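Local coordinates for protein DNA primase (Helicobacter pylori, PDB 4EHS) that synthesises short RNA primers for DNA replication and, through the C-terminal domain studied here, binds the replicative helicase DnaB, whose activity the primase stimulates, at residues A[32-37]-A[58-63]; A[37-42]-A[82-87]; A[103-108]-A[138-143]. One frame throughout, in Å; residues are numbered along the deposited sequence.

From the N terminus, helix 30-43 supplies one side of two contacts. Contact 1 joins its residues 32-37 to the loop 58-63, closing an excursion through helix 45-51. The first segment of contact 2 begins at Val37, the last residue of that of contact 1; it meets the end of helix 78-85, closing the chain from 43 to 81 through helices 45-51 and 64-71, and the two contacts cross. Ile38 packs on Phe60 and Lys63, so they also touch in space. Contact 3, in series with both, closes the hairpin of helices 96-117 and 122-140 between 108 and 138. Leu103, packed on Leu33, Glu34 and Val37, connects it to helix 30-43. All three belong to the helicase-binding domain.

Contact 1 of 3, residues A[32-37]-A[58-63]; sequences FLEKLV and GVFLHK
Glu34 reaches from helix 30-43 into the turn at Leu61, His62 and Lys63, and its carboxylate collects three backbone N-H groups. Its CB sits in the plane of the Phe60 ring, at the edge, 3.8 Å from Phe60 CD1 and 4.0 Å from Lys63 CG. CG, turned anti to the carbonyl carbon (chi1 -70°), slides past the same ring edge as the chain runs on extended. At the tip, OE2 of Glu34 accepts from Leu61 N at 2.8 Å, a nearly straight bond (162°) met on the syn side. OE1 of Glu34 takes His62 N, also syn and at 2.8 Å but somewhat out of the carboxylate plane, and more weakly Lys63 N at 2.9 Å. The carboxylate stands almost perpendicular to the Phe60 ring, whose other neighbours include Phe67, stacked on it. A water bridges OE2 of Glu34 (2.6 Å) to Val59 O. Beside this, the aliphatic chains of the two lysines touch, Lys35 CG to Lys63 CE at 3.6 Å, and one water accepts from both ammonium groups; Glu31 forms a long, weak ion pair with each. Lys63 is the N-cap residue of helix 64-71. A buried carboxylate satisfied by successive amides just ahead of a helix start is consistent with an ionised Glu34 that ties the first helix of the helicase-binding domain to the loop leading into helix 64-71.

Contact 2 of 3, residues A[37-42]-A[82-87]; sequences VIRYLL and ALLLDA
Arg39 lays its guanidinium group against the C-terminal end of helix 78-85, where NH1 is gripped by two carbonyls. Arg39 NH1 donates to Asp86 O at 2.9 Å in a nearly straight bond (169°), directed at a lone pair and close to the guanidinium plane. The second bond, from Arg39 NH1 to Leu83 O at 2.8 Å, is more bent (135°), its acceptor tilted from that plane. Leu84 O lies over the centre of one face, 3.2 Å from Arg39 CZ, and makes no hydrogen bond to NH1 or NH2. A bend at chi2 (63°), with chi1 and chi3 extended, brings the group to these oxygens. Alongside, Ile38 CG2 meets Leu83 CD2 at 3.4 Å, tighter than usual for two carbons, the side chains crossing at about a right angle. Leu42 touches both Leu83 and Leu84, its CD1 4.0 Å from Leu83 CG and its CB 3.7 Å from Leu84 CD2. The arginine of one helix thus binds carbonyls at the C-terminal end of another, those of the last turn and of Asp86, the first residue to depart from helical geometry, within the all-helical helicase-binding domain. The positive group would also suit the negative end of the helix dipole. Farther out, Glu43, one turn along the arginine's own helix, forms a salt bridge with Arg39 NE, which probably limits the rotation of the guanidinium, while a water accepts from Arg39 NH2 and gives a weak bond to Asp86 O. The Asp86 carboxylate turns elsewhere, its OD1 accepting from Asn88 N. Around the apolar pairs, Phe67 of helix 64-71 packs on Ile38, Leu70 on Leu42, and Leu89 on Leu83.

Contact 3 of 3, residues A[103-108]-A[138-143]; sequences LILRYF and KLKQGE
Leu139 points from the end of helix 122-140 into helix 96-117, the other arm of a helical hairpin with a short loop, and its two methyls carry nearly all the apolar packing between the segments. CD1 of Leu139 lies 3.7 Å from Ile104 CG2, 3.8 Å from Phe108 CD2 and 3.8 Å from Leu105 N, so it settles between the Ile104 and Phe108 side chains, one turn apart, over the backbone N of Leu105. CD2 of Leu139 also meets Ile104, 4.0 Å from its CG2. The leucine crosses both Ile104 and Phe108 at about a right angle. With CG1 of Ile104 opposite the carbonyl carbon (chi1 -62°), the CG2 branch is the one left facing Leu139. Ala132, Ala135 and Ile136 continue the packing along helix 122-140, and CD2 of Tyr107 lies over the centre of one face of the Phe108 ring. The second kind of contact is mixed: Lys140 bends at chi4, bringing NZ 3.8 Å from Leu105 CD1, and forms a long, weak ion pair with Glu109. Backbone bonding ends the helix. Gly142 N binds Leu139 O at 2.8 Å and Glu143 N binds Lys138 O at 2.9 Å, a Schellman motif in which Gly142 has positive phi. With no polar bond across the segments, the pairing rests on apolar packing of methyls and one aromatic ring, the lysine amine remaining at its margin.

Contact 1 of 3, residues A[32-37]-A[58-63]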
loop_
_atom_site.group_PDB
_atom_site.type_symbol
_atom_site.label_atom_id
_atom_site.label_comp_id
_atom_site.label_asym_id
_atom_site.label_seq_id
_atom_site.Cartn_x
_atom_site.Cartn_y
_atom_site.Cartn_z
ATOM N N PHE A 32 1.801 -22.891 3.912
ATOM C CA PHE A 32 2.516 -22.933 5.177
ATOM C C PHE A 32 2.978 -21.508 5.569
ATOM O O PHE A 32 2.884 -21.077 6.701
ATOM C CB PHE A 32 3.760 -23.839 5.092
ATOM C CG PHE A 32 4.500 -23.987 6.456
ATOM C CD1 PHE A 32 4.088 -24.934 7.404
ATOM C CD2 PHE A 32 5.559 -23.138 6.761
ATOM C CE1 PHE A 32 4.783 -25.027 8.623
ATOM C CE2 PHE A 32 6.261 -23.225 7.976
ATOM C CZ PHE A 32 5.838 -24.168 8.901
ATOM N N LEU A 33 3.528 -20.801 4.622
ATOM C CA LEU A 33 3.994 -19.436 4.933
ATOM C C LEU A 33 2.836 -18.516 5.348
ATOM O O LEU A 33 3.016 -17.700 6.279
ATOM C CB LEU A 33 4.653 -18.809 3.692
ATOM C CG LEU A 33 5.266 -17.435 3.860
ATOM C CD1 LEU A 33 6.320 -17.453 4.984
ATOM C CD2 LEU A 33 5.930 -17.004 2.534
ATOM N N GLU A 34 1.680 -18.610 4.709
ATOM C CA GLU A 34 0.535 -17.756 5.113
ATOM C C GLU A 34 0.082 -18.093 6.543
ATOM O O GLU A 34 -0.232 -17.201 7.374
ATOM C CB GLU A 34 -0.635 -17.975 4.157
ATOM C CG GLU A 34 -0.313 -17.382 2.764
ATOM C CD GLU A 34 -1.505 -17.351 1.840
ATOM O OE1 GLU A 34 -2.631 -17.608 2.303
ATOM O OE2 GLU A 34 -1.254 -16.998 0.637
ATOM N N LYS A 35 0.069 -19.399 6.825
ATOM C CA LYS A 35 -0.276 -19.837 8.203
ATOM C C LYS A 35 0.674 -19.287 9.229
ATOM O O LYS A 35 0.246 -18.874 10.341
ATOM C CB LYS A 35 -0.277 -21.407 8.291
ATOM C CG LYS A 35 -1.549 -21.960 7.681
ATOM C CD LYS A 35 -1.626 -23.489 8.015
ATOM C CE LYS A 35 -0.922 -24.288 6.992
ATOM N NZ LYS A 35 -1.320 -25.769 7.046
ATOM N N LEU A 36 1.947 -19.325 8.890
ATOM C CA LEU A 36 3.025 -18.918 9.792
ATOM C C LEU A 36 2.892 -17.453 10.105
ATOM O O LEU A 36 2.931 -17.082 11.269
ATOM C CB LEU A 36 4.396 -19.331 9.270
ATOM C CG LEU A 36 5.608 -19.030 10.137
ATOM C CD1 LEU A 36 5.522 -19.834 11.426
ATOM C CD2 LEU A 36 6.870 -19.400 9.351
ATOM N N VAL A 37 2.672 -16.674 9.049
ATOM C CA VAL A 37 2.596 -15.216 9.181
ATOM C C VAL A 37 1.388 -14.905 10.094
ATOM O O VAL A 37 1.525 -14.121 11.050
ATOM C CB VAL A 37 2.538 -14.536 7.782
ATOM C CG1 VAL A 37 2.090 -13.095 7.962
ATOM C CG2 VAL A 37 3.932 -14.505 7.128
ATOM N N GLY A 58 -6.244 -9.282 0.419
ATOM C CA GLY A 58 -5.954 -9.711 -0.967
ATOM C C GLY A 58 -4.649 -10.443 -1.245
ATOM O O GLY A 58 -4.560 -11.181 -2.228
ATOM N N VAL A 59 -3.677 -10.289 -0.363
ATOM C CA VAL A 59 -2.358 -10.843 -0.541
ATOM C C VAL A 59 -2.423 -12.361 -0.390
ATOM O O VAL A 59 -1.724 -13.093 -1.088
ATOM C CB VAL A 59 -1.348 -10.244 0.443
ATOM C CG1 VAL A 59 0.005 -10.897 0.270
ATOM C CG2 VAL A 59 -1.144 -8.756 0.172
ATOM N N PHE A 60 -3.326 -12.795 0.484
ATOM C CA PHE A 60 -3.444 -14.239 0.864
ATOM C C PHE A 60 -4.214 -15.026 -0.173
ATOM O O PHE A 60 -5.329 -14.639 -0.531
ATOM C CB PHE A 60 -4.154 -14.359 2.223
ATOM C CG PHE A 60 -3.342 -13.799 3.353
ATOM C CD1 PHE A 60 -2.420 -14.648 4.018
ATOM C CD2 PHE A 60 -3.419 -12.446 3.760
ATOM C CE1 PHE A 60 -1.602 -14.164 5.026
ATOM C CE2 PHE A 60 -2.590 -11.965 4.789
ATOM C CZ PHE A 60 -1.680 -12.823 5.440
ATOM N N LEU A 61 -3.627 -16.124 -0.633
ATOM C CA LEU A 61 -4.292 -17.050 -1.573
ATOM C C LEU A 61 -4.878 -18.276 -0.881
ATOM O O LEU A 61 -5.686 -18.983 -1.509
ATOM C CB LEU A 61 -3.334 -17.505 -2.662
ATOM C CG LEU A 61 -2.573 -16.409 -3.419
ATOM C CD1 LEU A 61 -1.843 -16.969 -4.635
ATOM C CD2 LEU A 61 -3.539 -15.309 -3.784
ATOM N N HIS A 62 -4.503 -18.501 0.382
ATOM C CA HIS A 62 -4.936 -19.718 1.091
ATOM C C HIS A 62 -5.634 -19.457 2.350
ATOM O O HIS A 62 -6.509 -20.240 2.735
ATOM C CB HIS A 62 -3.756 -20.649 1.344
ATOM C CG HIS A 62 -3.062 -21.072 0.094
ATOM N ND1 HIS A 62 -3.594 -22.019 -0.759
ATOM C CD2 HIS A 62 -1.881 -20.638 -0.478
ATOM C CE1 HIS A 62 -2.762 -22.149 -1.827
ATOM N NE2 HIS A 62 -1.714 -21.352 -1.653
ATOM N N LYS A 63 -5.301 -18.351 3.034
ATOM C CA LYS A 63 -5.734 -18.156 4.412
ATOM C C LYS A 63 -6.388 -16.764 4.561
ATOM O O LYS A 63 -6.376 -16.153 5.609
ATOM C CB LYS A 63 -4.579 -18.380 5.438
ATOM C CG LYS A 63 -3.982 -19.791 5.411
ATOM C CD LYS A 63 -4.963 -20.811 5.932
ATOM C CE LYS A 63 -4.531 -22.217 5.596
ATOM N NZ LYS A 63 -5.412 -23.311 6.052
HETATM O O HOH W 1 0.155 -14.997 -0.298
HETATM O O HOH W 2 -3.924 -25.716 6.470
#

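Contact 2 of 3, residues A[37-42]-A[82-87]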
loop_
_atom_site.group_PDB
_atom_site.type_symbol
_atom_site.label_atom_id
_atom_site.label_comp_id
_atom_site.label_asym_id
_atom_site.label_seq_id
_atom_site.Cartn_x
_atom_site.Cartn_y
_atom_site.Cartn_z
ATOM N N VAL A 37 2.672 -16.674 9.049
ATOM C CA VAL A 37 2.596 -15.216 9.181
ATOM C C VAL A 37 1.388 -14.905 10.094
ATOM O O VAL A 37 1.525 -14.121 11.050
ATOM C CB VAL A 37 2.538 -14.536 7.782
ATOM C CG1 VAL A 37 2.090 -13.095 7.962
ATOM C CG2 VAL A 37 3.932 -14.505 7.128
ATOM N N ILE A 38 0.229 -15.530 9.857
ATOM C CA ILE A 38 -0.952 -15.220 10.620
ATOM C C ILE A 38 -0.781 -15.680 12.077
ATOM O O ILE A 38 -1.309 -15.061 13.019
ATOM C CB ILE A 38 -2.188 -15.827 9.955
ATOM C CG1 ILE A 38 -2.434 -15.066 8.612
ATOM C CG2 ILE A 38 -3.435 -15.635 10.850
ATOM C CD1 ILE A 38 -3.452 -15.770 7.728
ATOM N N ARG A 39 -0.095 -16.820 12.205
ATOM C CA ARG A 39 0.122 -17.360 13.590
ATOM C C ARG A 39 0.935 -16.343 14.449
ATOM O O ARG A 39 0.663 -16.111 15.679
ATOM C CB ARG A 39 0.831 -18.740 13.467
ATOM C CG ARG A 39 1.048 -19.268 14.928
ATOM C CD ARG A 39 -0.272 -19.504 15.662
ATOM N NE ARG A 39 0.180 -20.154 16.919
ATOM C CZ ARG A 39 0.240 -21.468 17.044
ATOM N NH1 ARG A 39 -0.380 -22.270 16.144
ATOM N NH2 ARG A 39 0.818 -21.978 18.162
ATOM N N TYR A 40 1.955 -15.741 13.845
ATOM C CA TYR A 40 2.699 -14.665 14.524
ATOM C C TYR A 40 1.740 -13.532 14.914
ATOM O O TYR A 40 1.821 -13.007 16.043
ATOM C CB TYR A 40 3.733 -14.047 13.629
ATOM C CG TYR A 40 5.101 -14.730 13.660
ATOM C CD1 TYR A 40 5.960 -14.522 14.721
ATOM C CD2 TYR A 40 5.501 -15.568 12.629
ATOM C CE1 TYR A 40 7.250 -15.117 14.752
ATOM C CE2 TYR A 40 6.773 -16.177 12.645
ATOM C CZ TYR A 40 7.631 -15.979 13.754
ATOM O OH TYR A 40 8.882 -16.560 13.782
ATOM N N LEU A 41 0.895 -13.094 13.975
ATOM C CA LEU A 41 -0.114 -12.027 14.310
ATOM C C LEU A 41 -1.097 -12.441 15.414
ATOM O O LEU A 41 -1.518 -11.594 16.230
ATOM C CB LEU A 41 -0.934 -11.667 13.068
ATOM C CG LEU A 41 -0.042 -11.432 11.842
ATOM C CD1 LEU A 41 -1.033 -11.054 10.757
ATOM C CD2 LEU A 41 1.012 -10.313 11.944
ATOM N N LEU A 42 -1.459 -13.710 15.458
ATOM C CA LEU A 42 -2.331 -14.188 16.541
ATOM C C LEU A 42 -1.623 -14.149 17.902
ATOM O O LEU A 42 -2.288 -13.947 18.966
ATOM C CB LEU A 42 -2.779 -15.634 16.235
ATOM C CG LEU A 42 -3.910 -15.682 15.196
ATOM C CD1 LEU A 42 -3.973 -17.164 14.719
ATOM C CD2 LEU A 42 -5.291 -15.273 15.774
ATOM N N ALA A 82 -8.449 -22.794 14.990
ATOM C CA ALA A 82 -7.688 -23.961 14.574
ATOM C C ALA A 82 -6.234 -23.564 14.248
ATOM O O ALA A 82 -5.265 -24.303 14.544
ATOM C CB ALA A 82 -8.338 -24.597 13.363
ATOM N N LEU A 83 -6.073 -22.400 13.626
ATOM C CA LEU A 83 -4.735 -21.963 13.334
ATOM C C LEU A 83 -3.964 -21.625 14.637
ATOM O O LEU A 83 -2.778 -21.921 14.758
ATOM C CB LEU A 83 -4.841 -20.755 12.360
ATOM C CG LEU A 83 -3.614 -20.021 11.905
ATOM C CD1 LEU A 83 -2.649 -20.991 11.260
ATOM C CD2 LEU A 83 -4.017 -18.942 10.916
ATOM N N LEU A 84 -4.652 -21.051 15.633
ATOM C CA LEU A 84 -4.005 -20.619 16.855
ATOM C C LEU A 84 -3.557 -21.861 17.634
ATOM O O LEU A 84 -2.592 -21.799 18.437
ATOM C CB LEU A 84 -4.989 -19.777 17.701
ATOM C CG LEU A 84 -4.422 -19.084 18.968
ATOM C CD1 LEU A 84 -4.233 -20.049 20.138
ATOM C CD2 LEU A 84 -3.146 -18.258 18.773
ATOM N N LEU A 85 -4.253 -22.959 17.362
ATOM C CA LEU A 85 -4.070 -24.257 18.021
ATOM C C LEU A 85 -3.119 -25.242 17.297
ATOM O O LEU A 85 -2.597 -26.142 17.912
ATOM C CB LEU A 85 -5.420 -24.956 18.136
ATOM C CG LEU A 85 -6.341 -24.866 19.370
ATOM C CD1 LEU A 85 -6.739 -23.435 19.772
ATOM C CD2 LEU A 85 -7.577 -25.744 19.144
ATOM N N ASP A 86 -2.947 -25.081 15.986
ATOM C CA ASP A 86 -2.013 -25.852 15.151
ATOM C C ASP A 86 -0.659 -26.086 15.863
ATOM O O ASP A 86 0.064 -25.156 16.218
ATOM C CB ASP A 86 -1.802 -25.066 13.823
ATOM C CG ASP A 86 -1.191 -25.881 12.724
ATOM O OD1 ASP A 86 -0.404 -26.790 12.994
ATOM O OD2 ASP A 86 -1.399 -25.561 11.545
ATOM N N ALA A 87 -0.297 -27.362 15.986
ATOM C CA ALA A 87 0.945 -27.716 16.698
ATOM C C ALA A 87 2.256 -27.635 15.873
ATOM O O ALA A 87 3.339 -27.835 16.426
ATOM C CB ALA A 87 0.795 -29.130 17.302
HETATM O O HOH W 3 0.937 -24.610 19.410
#

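Contact 3 of 3, residues A[103-108]-A[138-143]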
loop_
_atom_site.group_PDB
_atom_site.type_symbol
_atom_site.label_atom_id
_atom_site.label_comp_id
_atom_site.label_asym_id
_atom_site.label_seq_id
_atom_site.Cartn_x
_atom_site.Cartn_y
_atom_site.Cartn_z
ATOM N N LEU A 103 6.693 -13.521 2.384
ATOM C CA LEU A 103 5.369 -13.522 1.843
ATOM C C LEU A 103 5.201 -12.404 0.798
ATOM O O LEU A 103 4.649 -12.633 -0.295
ATOM C CB LEU A 103 4.347 -13.300 2.975
ATOM C CG LEU A 103 2.895 -13.395 2.513
ATOM C CD1 LEU A 103 2.596 -14.818 2.185
ATOM C CD2 LEU A 103 2.078 -12.942 3.724
ATOM N N ILE A 104 5.698 -11.216 1.154
ATOM C CA ILE A 104 5.613 -10.087 0.214
ATOM C C ILE A 104 6.445 -10.339 -1.024
ATOM O O ILE A 104 5.952 -10.055 -2.134
ATOM C CB ILE A 104 5.985 -8.771 0.906
ATOM C CG1 ILE A 104 4.994 -8.476 2.046
ATOM C CG2 ILE A 104 5.950 -7.586 -0.099
ATOM C CD1 ILE A 104 5.545 -7.405 3.015
ATOM N N LEU A 105 7.688 -10.799 -0.834
ATOM C CA LEU A 105 8.580 -11.173 -1.974
ATOM C C LEU A 105 7.882 -12.149 -2.905
ATOM O O LEU A 105 7.813 -11.892 -4.140
ATOM C CB LEU A 105 9.952 -11.715 -1.501
ATOM C CG LEU A 105 10.927 -12.237 -2.579
ATOM C CD1 LEU A 105 11.520 -11.118 -3.400
ATOM C CD2 LEU A 105 12.039 -13.056 -1.973
ATOM N N ARG A 106 7.311 -13.232 -2.372
ATOM C CA ARG A 106 6.456 -14.090 -3.199
ATOM C C ARG A 106 5.341 -13.441 -3.997
ATOM O O ARG A 106 5.170 -13.727 -5.206
ATOM C CB ARG A 106 5.907 -15.265 -2.415
ATOM C CG ARG A 106 7.139 -16.101 -2.022
ATOM C CD ARG A 106 6.709 -17.473 -1.612
ATOM N NE ARG A 106 7.882 -18.341 -1.289
ATOM C CZ ARG A 106 7.683 -19.551 -0.753
ATOM N NH1 ARG A 106 6.440 -19.979 -0.543
ATOM N NH2 ARG A 106 8.703 -20.298 -0.426
ATOM N N TYR A 107 4.626 -12.529 -3.360
ATOM C CA TYR A 107 3.587 -11.767 -4.059
ATOM C C TYR A 107 4.197 -11.035 -5.284
ATOM O O TYR A 107 3.660 -11.102 -6.382
ATOM C CB TYR A 107 2.975 -10.750 -3.085
ATOM C CG TYR A 107 2.023 -9.816 -3.772
ATOM C CD1 TYR A 107 0.669 -10.143 -3.915
ATOM C CD2 TYR A 107 2.483 -8.612 -4.275
ATOM C CE1 TYR A 107 -0.218 -9.292 -4.574
ATOM C CE2 TYR A 107 1.612 -7.768 -4.948
ATOM C CZ TYR A 107 0.271 -8.090 -5.060
ATOM O OH TYR A 107 -0.573 -7.190 -5.737
ATOM N N PHE A 108 5.282 -10.343 -5.094
ATOM C CA PHE A 108 5.884 -9.581 -6.217
ATOM C C PHE A 108 6.524 -10.486 -7.279
ATOM O O PHE A 108 6.480 -10.152 -8.487
ATOM C CB PHE A 108 6.862 -8.526 -5.741
ATOM C CG PHE A 108 6.196 -7.318 -5.143
ATOM C CD1 PHE A 108 5.507 -6.408 -5.952
ATOM C CD2 PHE A 108 6.259 -7.075 -3.789
ATOM C CE1 PHE A 108 4.879 -5.290 -5.390
ATOM C CE2 PHE A 108 5.681 -5.925 -3.224
ATOM C CZ PHE A 108 4.957 -5.051 -4.005
ATOM N N LYS A 138 14.565 -4.455 -3.104
ATOM C CA LYS A 138 14.484 -3.972 -1.724
ATOM C C LYS A 138 14.228 -5.083 -0.733
ATOM O O LYS A 138 14.873 -5.106 0.319
ATOM C CB LYS A 138 13.456 -2.861 -1.574
ATOM C CG LYS A 138 13.929 -1.564 -2.168
ATOM C CD LYS A 138 12.824 -0.550 -2.298
ATOM C CE LYS A 138 13.382 0.719 -2.943
ATOM N NZ LYS A 138 12.901 1.918 -2.207
ATOM N N LEU A 139 13.305 -5.988 -1.049
ATOM C CA LEU A 139 12.968 -7.049 -0.116
ATOM C C LEU A 139 14.223 -7.845 0.134
ATOM O O LEU A 139 14.571 -8.143 1.280
ATOM C CB LEU A 139 11.785 -7.885 -0.600
ATOM C CG LEU A 139 10.448 -7.088 -0.540
ATOM C CD1 LEU A 139 9.356 -7.476 -1.560
ATOM C CD2 LEU A 139 9.833 -7.260 0.852
ATOM N N LYS A 140 14.945 -8.146 -0.929
ATOM C CA LYS A 140 16.176 -8.908 -0.738
ATOM C C LYS A 140 17.234 -8.075 -0.043
ATOM O O LYS A 140 18.115 -8.640 0.590
ATOM C CB LYS A 140 16.695 -9.433 -2.082
ATOM C CG LYS A 140 15.856 -10.556 -2.655
ATOM C CD LYS A 140 16.192 -10.727 -4.133
ATOM C CE LYS A 140 15.818 -12.139 -4.524
ATOM N NZ LYS A 140 14.610 -12.084 -5.379
ATOM N N GLN A 141 17.189 -6.746 -0.154
ATOM C CA GLN A 141 18.119 -5.929 0.645
ATOM C C GLN A 141 17.671 -5.921 2.135
ATOM O O GLN A 141 18.265 -5.218 2.949
ATOM C CB GLN A 141 18.228 -4.494 0.119
ATOM C CG GLN A 141 19.083 -4.293 -1.123
ATOM C CD GLN A 141 18.787 -2.969 -1.857
ATOM O OE1 GLN A 141 18.134 -2.028 -1.326
ATOM N NE2 GLN A 141 19.255 -2.898 -3.105
ATOM N N GLY A 142 16.619 -6.673 2.467
ATOM C CA GLY A 142 16.034 -6.672 3.817
ATOM C C GLY A 142 14.988 -5.619 4.189
ATOM O O GLY A 142 14.656 -5.490 5.377
ATOM N N GLU A 143 14.479 -4.839 3.215
ATOM C CA GLU A 143 13.498 -3.783 3.508
ATOM C C GLU A 143 12.088 -4.311 3.301
ATOM O O GLU A 143 11.850 -5.017 2.340
ATOM C CB GLU A 143 13.554 -2.584 2.541
ATOM C CG GLU A 143 14.849 -1.852 2.271
ATOM C CD GLU A 143 14.563 -0.544 1.562
ATOM O OE1 GLU A 143 13.406 -0.058 1.664
ATOM O OE2 GLU A 143 15.487 0.018 0.926
#